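Local coordinates for ABC transporter, substrate binding protein (Polyamine) (Agrobacterium tumefaciens, PDB 4EUO) that binds gamma-aminobutyric acid (GABA) selectively in the periplasm, probably delivering it to the membrane components of an ABC transporter, at residues Y101-G106 with S198-R203; L72-D77 with K232-K237; T84-R89 with P264-S269. One frame throughout, in Å; residues are numbered along the deposited sequence.

How the contacts relate
After helix 61-67 the chain enters a long loop that supplies the first segments of contact 2 (72-77) and contact 3 (84-89); strand 96-107 follows and supplies that of contact 1 (101-106). Contact 1 closes first, on 198-203, where strand 196-200 runs into helix 201-209; its loop lies wholly within those of the other two. Contact 2 closes at 232-237, between strand 215-229 and helix 237-247, and contact 3 at 264-269, after helix 250-260, so these two cross. Contact 1 supplies three of the nine residues of the GABA pocket; contacts 2 and 3 join loops between secondary-structure elements, their centres about 31 and about 22 Å from that of contact 1.

Contact 1. Residues Y101-G106 with S198-R203; sequences YSFVIG and SVWNGR. With ABU (gamma-amino-butanoic acid), chain E.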
loop_
_atom_site.group_PDB
_atom_site.type_symbol
_atom_site.label_atom_id
_atom_site.label_comp_id
_atom_site.label_asym_id
_atom_site.label_seq_id
_atom_site.Cartn_x
_atom_site.Cartn_y
_atom_site.Cartn_z
ATOM N N TYR A 101 3.569 -1.990 -4.822
ATOM C CA TYR A 101 4.411 -2.144 -3.644
ATOM C C TYR A 101 4.437 -3.571 -3.170
ATOM O O TYR A 101 3.656 -4.399 -3.638
ATOM C CB TYR A 101 3.891 -1.227 -2.506
ATOM C CG TYR A 101 2.540 -1.593 -1.934
ATOM C CD1 TYR A 101 2.432 -2.441 -0.836
ATOM C CD2 TYR A 101 1.365 -1.068 -2.474
ATOM C CE1 TYR A 101 1.187 -2.767 -0.299
ATOM C CE2 TYR A 101 0.116 -1.395 -1.952
ATOM C CZ TYR A 101 0.036 -2.231 -0.858
ATOM O OH TYR A 101 -1.173 -2.542 -0.292
ATOM N N SER A 102 5.272 -3.830 -2.150
ATOM C CA SER A 102 5.310 -5.124 -1.513
ATOM C C SER A 102 5.260 -4.994 -0.009
ATOM O O SER A 102 5.779 -4.014 0.539
ATOM C CB SER A 102 6.637 -5.828 -1.798
ATOM O OG SER A 102 6.709 -6.154 -3.172
ATOM N N PHE A 103 4.694 -6.002 0.643
ATOM C CA PHE A 103 4.934 -6.233 2.049
ATOM C C PHE A 103 6.222 -7.067 2.107
ATOM O O PHE A 103 6.330 -8.088 1.414
ATOM C CB PHE A 103 3.815 -7.013 2.717
ATOM C CG PHE A 103 2.583 -6.180 2.868
ATOM C CD1 PHE A 103 2.483 -5.240 3.888
ATOM C CD2 PHE A 103 1.527 -6.325 1.992
ATOM C CE1 PHE A 103 1.331 -4.447 4.008
ATOM C CE2 PHE A 103 0.392 -5.532 2.114
ATOM C CZ PHE A 103 0.286 -4.618 3.143
ATOM N N VAL A 104 7.179 -6.611 2.889
ATOM C CA VAL A 104 8.484 -7.244 3.073
ATOM C C VAL A 104 8.755 -7.418 4.536
ATOM O O VAL A 104 8.069 -6.844 5.401
ATOM C CB VAL A 104 9.591 -6.370 2.443
ATOM C CG1 VAL A 104 9.380 -6.243 0.933
ATOM C CG2 VAL A 104 9.625 -4.976 3.086
ATOM N N ILE A 105 9.814 -8.185 4.838
ATOM C CA ILE A 105 10.178 -8.381 6.231
ATOM C C ILE A 105 11.269 -7.384 6.566
ATOM O O ILE A 105 12.446 -7.581 6.198
ATOM C CB ILE A 105 10.594 -9.835 6.514
ATOM C CG1 ILE A 105 9.461 -10.797 6.091
ATOM C CG2 ILE A 105 10.915 -9.995 8.004
ATOM C CD1 ILE A 105 9.840 -12.299 6.182
ATOM N N GLY A 106 10.868 -6.286 7.206
ATOM C CA GLY A 106 11.816 -5.257 7.634
ATOM C C GLY A 106 12.412 -5.620 8.971
ATOM O O GLY A 106 11.769 -6.294 9.790
ATOM N N SER A 198 6.184 -7.335 9.086
ATOM C CA SER A 198 5.732 -7.219 7.692
ATOM C C SER A 198 5.313 -5.779 7.443
ATOM O O SER A 198 4.349 -5.312 8.053
ATOM C CB SER A 198 4.570 -8.148 7.439
ATOM O OG SER A 198 4.147 -7.915 6.102
ATOM N N VAL A 199 6.044 -5.073 6.599
ATOM C CA VAL A 199 5.868 -3.642 6.415
ATOM C C VAL A 199 5.854 -3.269 4.949
ATOM O O VAL A 199 6.329 -4.025 4.089
ATOM C CB VAL A 199 7.025 -2.861 7.132
ATOM C CG1 VAL A 199 6.981 -3.112 8.646
ATOM C CG2 VAL A 199 8.384 -3.292 6.588
ATOM N N TRP A 200 5.345 -2.069 4.643
ATOM C CA TRP A 200 5.353 -1.547 3.285
ATOM C C TRP A 200 6.800 -1.284 2.904
ATOM O O TRP A 200 7.524 -0.612 3.658
ATOM C CB TRP A 200 4.533 -0.259 3.214
ATOM C CG TRP A 200 3.066 -0.408 3.437
ATOM C CD1 TRP A 200 2.267 -1.419 2.999
ATOM C CD2 TRP A 200 2.199 0.556 4.048
ATOM N NE1 TRP A 200 0.941 -1.160 3.321
ATOM C CE2 TRP A 200 0.875 0.059 3.951
ATOM C CE3 TRP A 200 2.411 1.797 4.666
ATOM C CZ2 TRP A 200 -0.228 0.752 4.470
ATOM C CZ3 TRP A 200 1.313 2.513 5.127
ATOM C CH2 TRP A 200 0.014 1.977 5.052
ATOM N N ASN A 201 7.240 -1.762 1.719
ATOM C CA ASN A 201 8.663 -1.685 1.406
ATOM C C ASN A 201 9.227 -0.276 1.396
ATOM O O ASN A 201 10.354 -0.048 1.864
ATOM C CB ASN A 201 8.977 -2.433 0.113
ATOM C CG ASN A 201 8.499 -1.719 -1.132
ATOM O OD1 ASN A 201 7.309 -1.776 -1.497
ATOM N ND2 ASN A 201 9.409 -0.985 -1.778
ATOM N N GLY A 202 8.468 0.662 0.872
ATOM C CA GLY A 202 8.929 2.030 0.749
ATOM C C GLY A 202 9.138 2.689 2.097
ATOM O O GLY A 202 9.956 3.613 2.213
ATOM N N ARG A 203 8.471 2.207 3.151
ATOM C CA ARG A 203 8.696 2.780 4.481
ATOM C C ARG A 203 10.094 2.424 4.984
ATOM O O ARG A 203 10.686 3.216 5.729
ATOM C CB ARG A 203 7.633 2.290 5.440
ATOM C CG ARG A 203 6.243 2.801 5.085
ATOM C CD ARG A 203 6.095 4.280 5.449
ATOM N NE ARG A 203 4.865 4.832 4.870
ATOM C CZ ARG A 203 4.326 5.987 5.241
ATOM N NH1 ARG A 203 4.868 6.694 6.222
ATOM N NH2 ARG A 203 3.191 6.407 4.692
HETATM N N ABU E . -1.278 1.173 0.940
HETATM C CD ABU E . 0.179 1.324 0.842
HETATM C CB ABU E . 0.655 2.592 1.508
HETATM C CG ABU E . 2.133 2.709 1.352
HETATM C C ABU E . 2.780 3.864 2.086
HETATM O O ABU E . 4.095 3.807 2.283
HETATM O OXT ABU E . 2.094 4.838 2.634
HETATM O O HOH W 1 -1.706 -1.550 2.179
#
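Strands 101-106 and 198-200 run antiparallel, Val104 and Val199 forming a hydrogen-bonded pair (Val104 N to Val199 O 3.0 Å, Val199 N to Val104 O 2.9 Å) between the non-hydrogen-bonded pairs Phe103-Trp200 and Ile105-Ser198. Where the second strand turns into helix 201-209, Asn201 continues the pairing: its N donates to Ser102 O, and its OD1 takes the N-H of Ser102 at 3.0 Å, nearly straight but tilted 33° from the amide plane. With CG between the backbone N and carbonyl carbon (chi1 73°), the Asn201 amide reaches across to the backbone of Ser102, and ND2 goes to Gly261 O. The Phe103 ring runs alongside the indole of Trp200, both leaving the same face of the sheet; Phe103 CE1 comes to 3.3 Å from Trp200 CD1, the planes inclined at 37°. Tyr101 meets the same Trp200 CD1 through CE1, its ring steeply inclined to the indole. One face of the Trp200 indole carries the GABA chain, with ligand CB 3.3 Å above the ring centre; ligand CD lies over one face of Tyr101, toward its rim. At the carboxylate end Arg203 offers its guanidinium edge, NE to ligand O and NH2 to OXT (2.8 Å). Thr12 and Tyr262 also hydrogen-bond GABA. A water joins Tyr101 OH, Trp200 NE1 and the ligand nitrogen, accepting from the last two, and Asp226 also holds that nitrogen. The chemistry suits the zwitterion expected of GABA: a guanidinium at one end, Asp226 and a water at the other, aromatic surface between, consistent with selection by length as well as charge.

Contact 2. Residues L72-D77 with K232-K237; sequences LLEKLD and KGTKNK
An ST turn at Thr234, just ahead of helix 237-247, shapes the loop 232-237 that receives the carboxylate of Glu74 from the loop 72-77. Thr234 OG1 accepts from Asn236 N at 2.9 Å and also hydrogen-bonds Asp55, just before strand 56-60. Glu74 carries the contact: its chain bends at chi2 (-69°), bringing the carboxylate over the backbone of Lys232 and Gly233. There Glu74 OE2 takes the N-H of Gly233 at 2.9 Å, almost straight (172°), on the anti side of the carboxylate and somewhat out of its plane. A water donates to the same OE2 and to Thr234 O, adding a second route between the loops. The other oxygen, Glu74 OE1, forms a salt bridge with Lys237 NZ at 3.1 Å. Lys237 is extended beyond CG, so that CD and CE lie against the Glu74 carboxylate and NZ ends above its plane. Lys232 NZ stays 4.1 Å from Glu74 OE1, too far for a salt bridge but near enough that both lysines would probably stabilise the anionic form of Glu74. Next to these side chains the backbones join directly, Lys232 N donating to Leu72 O at 2.9 Å from above the carbonyl plane. Thr234 CG2 lies loosely, 4.1 Å, against Glu74 CG, the carbon before the carboxylate. Leu72 and Leu73 turn away to pack on helix 61-67. The ST turn thus leads into helix 237-247 at a point of the periplasmic binding protein fold where the loop after helix 61-67 meets the loop between strand 215-229 and that helix.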
loop_
_atom_site.group_PDB
_atom_site.type_symbol
_atom_site.label_atom_id
_atom_site.label_comp_id
_atom_site.label_asym_id
_atom_site.label_seq_id
_atom_site.Cartn_x
_atom_site.Cartn_y
_atom_site.Cartn_z
ATOM N N LEU A 72 -19.566 5.204 -3.650
ATOM C CA LEU A 72 -18.606 6.045 -2.948
ATOM C C LEU A 72 -17.751 6.911 -3.832
ATOM O O LEU A 72 -17.158 7.874 -3.344
ATOM C CB LEU A 72 -17.706 5.151 -2.075
ATOM C CG LEU A 72 -18.424 4.472 -0.901
ATOM C CD1 LEU A 72 -17.655 3.224 -0.435
ATOM C CD2 LEU A 72 -18.610 5.432 0.257
ATOM N N LEU A 73 -17.646 6.557 -5.120
ATOM C CA LEU A 73 -16.720 7.142 -6.058
ATOM C C LEU A 73 -17.322 7.692 -7.323
ATOM O O LEU A 73 -18.273 7.105 -7.841
ATOM C CB LEU A 73 -15.644 6.081 -6.471
ATOM C CG LEU A 73 -14.900 5.395 -5.305
ATOM C CD1 LEU A 73 -13.885 4.366 -5.862
ATOM C CD2 LEU A 73 -14.163 6.418 -4.415
ATOM N N GLU A 74 -16.674 8.699 -7.892
ATOM C CA GLU A 74 -17.038 9.174 -9.212
ATOM C C GLU A 74 -16.449 8.210 -10.209
ATOM O O GLU A 74 -15.316 7.715 -10.028
ATOM C CB GLU A 74 -16.376 10.520 -9.483
ATOM C CG GLU A 74 -16.889 11.672 -8.628
ATOM C CD GLU A 74 -18.308 12.144 -8.884
ATOM O OE1 GLU A 74 -18.933 11.707 -9.877
ATOM O OE2 GLU A 74 -18.809 12.920 -8.039
ATOM N N LYS A 75 -17.172 7.980 -11.331
ATOM C CA LYS A 75 -16.594 7.208 -12.411
ATOM C C LYS A 75 -15.494 8.092 -12.969
ATOM O O LYS A 75 -15.648 9.324 -13.064
ATOM C CB LYS A 75 -17.647 6.928 -13.506
ATOM C CG LYS A 75 -18.509 5.721 -13.188
ATOM C CD LYS A 75 -19.452 5.366 -14.332
ATOM C CE LYS A 75 -20.368 4.215 -13.997
ATOM N NZ LYS A 75 -19.675 2.903 -14.095
ATOM N N LEU A 76 -14.343 7.502 -13.299
ATOM C CA LEU A 76 -13.263 8.319 -13.830
ATOM C C LEU A 76 -13.539 8.746 -15.284
ATOM O O LEU A 76 -14.172 8.002 -16.043
ATOM C CB LEU A 76 -11.900 7.605 -13.746
ATOM C CG LEU A 76 -11.367 7.318 -12.329
ATOM C CD1 LEU A 76 -9.931 6.843 -12.417
ATOM C CD2 LEU A 76 -11.431 8.545 -11.406
ATOM N N ASP A 77 -13.027 9.909 -15.656
ATOM C CA ASP A 77 -13.219 10.425 -17.024
ATOM C C ASP A 77 -12.041 9.944 -17.868
ATOM O O ASP A 77 -10.962 10.543 -17.843
ATOM C CB ASP A 77 -13.303 11.958 -17.027
ATOM C CG ASP A 77 -13.626 12.561 -18.382
ATOM O OD1 ASP A 77 -13.575 11.821 -19.390
ATOM O OD2 ASP A 77 -13.888 13.781 -18.436
ATOM N N LYS A 232 -17.256 10.464 -4.532
ATOM C CA LYS A 232 -18.514 10.924 -5.120
ATOM C C LYS A 232 -18.990 12.196 -4.415
ATOM O O LYS A 232 -19.230 12.198 -3.203
ATOM C CB LYS A 232 -19.557 9.825 -4.966
ATOM C CG LYS A 232 -20.867 10.176 -5.723
ATOM C CD LYS A 232 -21.652 8.957 -6.155
ATOM C CE LYS A 232 -22.699 9.288 -7.196
ATOM N NZ LYS A 232 -22.113 9.414 -8.558
ATOM N N GLY A 233 -19.125 13.265 -5.202
ATOM C CA GLY A 233 -19.545 14.556 -4.662
ATOM C C GLY A 233 -18.454 15.589 -4.545
ATOM O O GLY A 233 -18.697 16.675 -4.013
ATOM N N THR A 234 -17.221 15.284 -5.000
ATOM C CA THR A 234 -16.151 16.276 -5.020
ATOM C C THR A 234 -16.675 17.547 -5.710
ATOM O O THR A 234 -17.414 17.436 -6.705
ATOM C CB THR A 234 -14.919 15.766 -5.805
ATOM O OG1 THR A 234 -13.992 16.849 -6.022
ATOM C CG2 THR A 234 -15.305 15.137 -7.151
ATOM N N LYS A 235 -16.226 18.709 -5.239
ATOM C CA LYS A 235 -16.649 19.961 -5.889
ATOM C C LYS A 235 -15.636 20.342 -6.957
ATOM O O LYS A 235 -15.820 21.339 -7.666
ATOM C CB LYS A 235 -16.839 21.090 -4.856
ATOM C CG LYS A 235 -15.609 21.509 -4.069
ATOM C CD LYS A 235 -15.822 22.815 -3.265
ATOM C CE LYS A 235 -15.625 24.090 -4.077
ATOM N NZ LYS A 235 -14.324 24.132 -4.821
ATOM N N ASN A 236 -14.539 19.544 -7.071
ATOM C CA ASN A 236 -13.445 19.799 -8.011
ATOM C C ASN A 236 -13.269 18.587 -8.965
ATOM O O ASN A 236 -12.127 18.147 -9.180
ATOM C CB ASN A 236 -12.151 20.095 -7.219
ATOM C CG ASN A 236 -12.253 21.241 -6.225
ATOM O OD1 ASN A 236 -11.918 21.136 -5.015
ATOM N ND2 ASN A 236 -12.688 22.383 -6.724
ATOM N N LYS A 237 -14.376 18.060 -9.526
ATOM C CA LYS A 237 -14.365 16.846 -10.360
ATOM C C LYS A 237 -13.433 16.938 -11.554
ATOM O O LYS A 237 -12.569 16.075 -11.712
ATOM C CB LYS A 237 -15.763 16.404 -10.779
ATOM C CG LYS A 237 -15.827 15.006 -11.381
ATOM C CD LYS A 237 -17.245 14.591 -11.631
ATOM C CE LYS A 237 -17.306 13.335 -12.459
ATOM N NZ LYS A 237 -18.711 12.944 -12.747
HETATM O O HOH W 2 -18.900 15.740 -8.148
#

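Contact 3. Residues T84-R89 with P264-S269; sequences TKLDPR and PVNIES. With GOL (glycerol), chain C.
Leu86 and Asn266 face each other across a single backbone bridge, where the loop 84-89 meets the type I turn Asn266-Ser269. This is the tight side: Ile267 N donates to Lys85 O at 2.9 Å, and Asp87 N to Val265 O at the same length but from above that carbonyl's plane. Val265 CB rests 3.9 Å from Asp87 CB, and Leu86 packs on Ile81, Val91 and Val96, with CD2 also 4.0 Å from Asn266 ND2. Asn266 OD1 closes an Asx turn onto Glu268 N, while ND2 goes to Thr248 O and to a glycerol probably left from crystallisation. Toward solvent the grip slackens. The extended Lys85 chain runs past Glu268 to a salt bridge whose hydrogen bond is weak (NZ to OE1 3.2 Å), its ammonium also donating to glycerol O2. Exposed Ile267 lays CG1 and CD1 against the Lys85 backbone. At the far end Asp87 is held more firmly: OD1 accepts from Arg89 N on its anti lone pair, a second Asx turn, and Arg89 meets the carboxylate with one edge of its guanidinium, NE to OD1 and NH2 to OD2, the latter 2.7 Å long. A water links Asp87 OD2 to Pro264 O, donating to both.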
loop_
_atom_site.group_PDB
_atom_site.type_symbol
_atom_site.label_atom_id
_atom_site.label_comp_id
_atom_site.label_asym_id
_atom_site.label_seq_id
_atom_site.Cartn_x
_atom_site.Cartn_y
_atom_site.Cartn_z
ATOM N N THR A 84 -4.003 4.215 -21.947
ATOM C CA THR A 84 -3.060 3.496 -22.826
ATOM C C THR A 84 -1.696 3.190 -22.277
ATOM O O THR A 84 -1.096 2.232 -22.729
ATOM C CB THR A 84 -3.018 4.038 -24.257
ATOM O OG1 THR A 84 -2.371 5.292 -24.280
ATOM C CG2 THR A 84 -4.399 4.106 -24.913
ATOM N N LYS A 85 -1.198 3.962 -21.301
ATOM C CA LYS A 85 0.110 3.680 -20.739
ATOM C C LYS A 85 0.024 3.224 -19.297
ATOM O O LYS A 85 1.069 3.010 -18.679
ATOM C CB LYS A 85 1.014 4.888 -20.878
ATOM C CG LYS A 85 1.374 5.137 -22.344
ATOM C CD LYS A 85 2.157 6.401 -22.535
ATOM C CE LYS A 85 2.199 6.776 -23.997
ATOM N NZ LYS A 85 2.919 8.056 -24.211
ATOM N N LEU A 86 -1.198 3.009 -18.781
ATOM C CA LEU A 86 -1.365 2.655 -17.366
ATOM C C LEU A 86 -1.371 1.173 -17.132
ATOM O O LEU A 86 -1.923 0.416 -17.934
ATOM C CB LEU A 86 -2.650 3.304 -16.805
ATOM C CG LEU A 86 -2.730 4.813 -17.034
ATOM C CD1 LEU A 86 -3.937 5.414 -16.343
ATOM C CD2 LEU A 86 -1.427 5.519 -16.596
ATOM N N ASP A 87 -0.818 0.734 -15.985
ATOM C CA ASP A 87 -0.760 -0.669 -15.654
ATOM C C ASP A 87 -2.161 -1.238 -15.743
ATOM O O ASP A 87 -3.057 -0.813 -15.010
ATOM C CB ASP A 87 -0.157 -0.861 -14.251
ATOM C CG ASP A 87 0.174 -2.291 -13.929
ATOM O OD1 ASP A 87 -0.667 -3.164 -14.195
ATOM O OD2 ASP A 87 1.200 -2.515 -13.235
ATOM N N PRO A 88 -2.425 -2.165 -16.690
ATOM C CA PRO A 88 -3.806 -2.614 -16.892
ATOM C C PRO A 88 -4.414 -3.426 -15.776
ATOM O O PRO A 88 -5.622 -3.604 -15.749
ATOM C CB PRO A 88 -3.730 -3.384 -18.226
ATOM C CG PRO A 88 -2.342 -3.874 -18.262
ATOM C CD PRO A 88 -1.498 -2.797 -17.653
ATOM N N ARG A 89 -3.579 -3.892 -14.816
ATOM C CA ARG A 89 -4.096 -4.701 -13.724
ATOM C C ARG A 89 -4.915 -3.887 -12.733
ATOM O O ARG A 89 -5.659 -4.462 -11.955
ATOM C CB ARG A 89 -2.955 -5.369 -12.947
ATOM C CG ARG A 89 -2.267 -6.447 -13.787
ATOM C CD ARG A 89 -0.969 -6.923 -13.165
ATOM N NE ARG A 89 0.031 -5.873 -13.136
ATOM C CZ ARG A 89 1.283 -6.044 -12.745
ATOM N NH1 ARG A 89 1.720 -7.253 -12.401
ATOM N NH2 ARG A 89 2.112 -5.019 -12.701
ATOM N N PRO A 264 6.576 2.131 -10.363
ATOM C CA PRO A 264 5.588 2.911 -11.112
ATOM C C PRO A 264 4.527 2.025 -11.756
ATOM O O PRO A 264 4.749 0.825 -11.985
ATOM C CB PRO A 264 6.430 3.638 -12.152
ATOM C CG PRO A 264 7.626 2.787 -12.341
ATOM C CD PRO A 264 7.876 2.047 -11.064
ATOM N N VAL A 265 3.391 2.641 -12.063
ATOM C CA VAL A 265 2.238 2.024 -12.711
ATOM C C VAL A 265 1.900 2.695 -14.031
ATOM O O VAL A 265 0.765 2.681 -14.485
ATOM C CB VAL A 265 1.031 1.849 -11.752
ATOM C CG1 VAL A 265 1.349 0.749 -10.712
ATOM C CG2 VAL A 265 0.699 3.170 -11.062
ATOM N N ASN A 266 2.946 3.253 -14.662
ATOM C CA ASN A 266 2.924 3.760 -16.035
ATOM C C ASN A 266 4.025 2.940 -16.697
ATOM O O ASN A 266 5.153 2.879 -16.185
ATOM C CB ASN A 266 3.200 5.244 -16.118
ATOM C CG ASN A 266 3.095 5.731 -17.555
ATOM O OD1 ASN A 266 3.831 5.252 -18.433
ATOM N ND2 ASN A 266 2.185 6.653 -17.829
ATOM N N ILE A 267 3.695 2.295 -17.816
ATOM C CA ILE A 267 4.617 1.404 -18.527
ATOM C C ILE A 267 5.775 2.093 -19.214
ATOM O O ILE A 267 6.740 1.406 -19.583
ATOM C CB ILE A 267 3.826 0.478 -19.457
ATOM C CG1 ILE A 267 3.326 1.252 -20.718
ATOM C CG2 ILE A 267 2.680 -0.176 -18.660
ATOM C CD1 ILE A 267 2.228 0.586 -21.462
ATOM N N GLU A 268 5.746 3.414 -19.303
ATOM C CA GLU A 268 6.852 4.152 -19.909
ATOM C C GLU A 268 7.712 4.869 -18.881
ATOM O O GLU A 268 8.563 5.681 -19.249
ATOM C CB GLU A 268 6.334 5.098 -20.997
ATOM C CG GLU A 268 5.594 4.318 -22.073
ATOM C CD GLU A 268 5.323 4.994 -23.396
ATOM O OE1 GLU A 268 5.445 6.236 -23.480
ATOM O OE2 GLU A 268 4.936 4.270 -24.342
ATOM N N SER A 269 7.524 4.559 -17.568
ATOM C CA SER A 269 8.290 5.200 -16.500
ATOM C C SER A 269 9.675 4.599 -16.251
ATOM O O SER A 269 10.598 5.352 -15.974
ATOM C CB SER A 269 7.519 5.158 -15.188
ATOM O OG SER A 269 6.353 5.945 -15.312
HETATM C C1 GOL C . 3.824 11.253 -20.692
HETATM O O1 GOL C . 3.441 12.515 -20.167
HETATM C C2 GOL C . 2.626 10.352 -20.856
HETATM O O2 GOL C . 2.591 9.874 -22.202
HETATM C C3 GOL C . 2.763 9.182 -19.915
HETATM O O3 GOL C . 1.630 8.338 -19.972
HETATM O O HOH W 3 3.499 -1.265 -13.572
#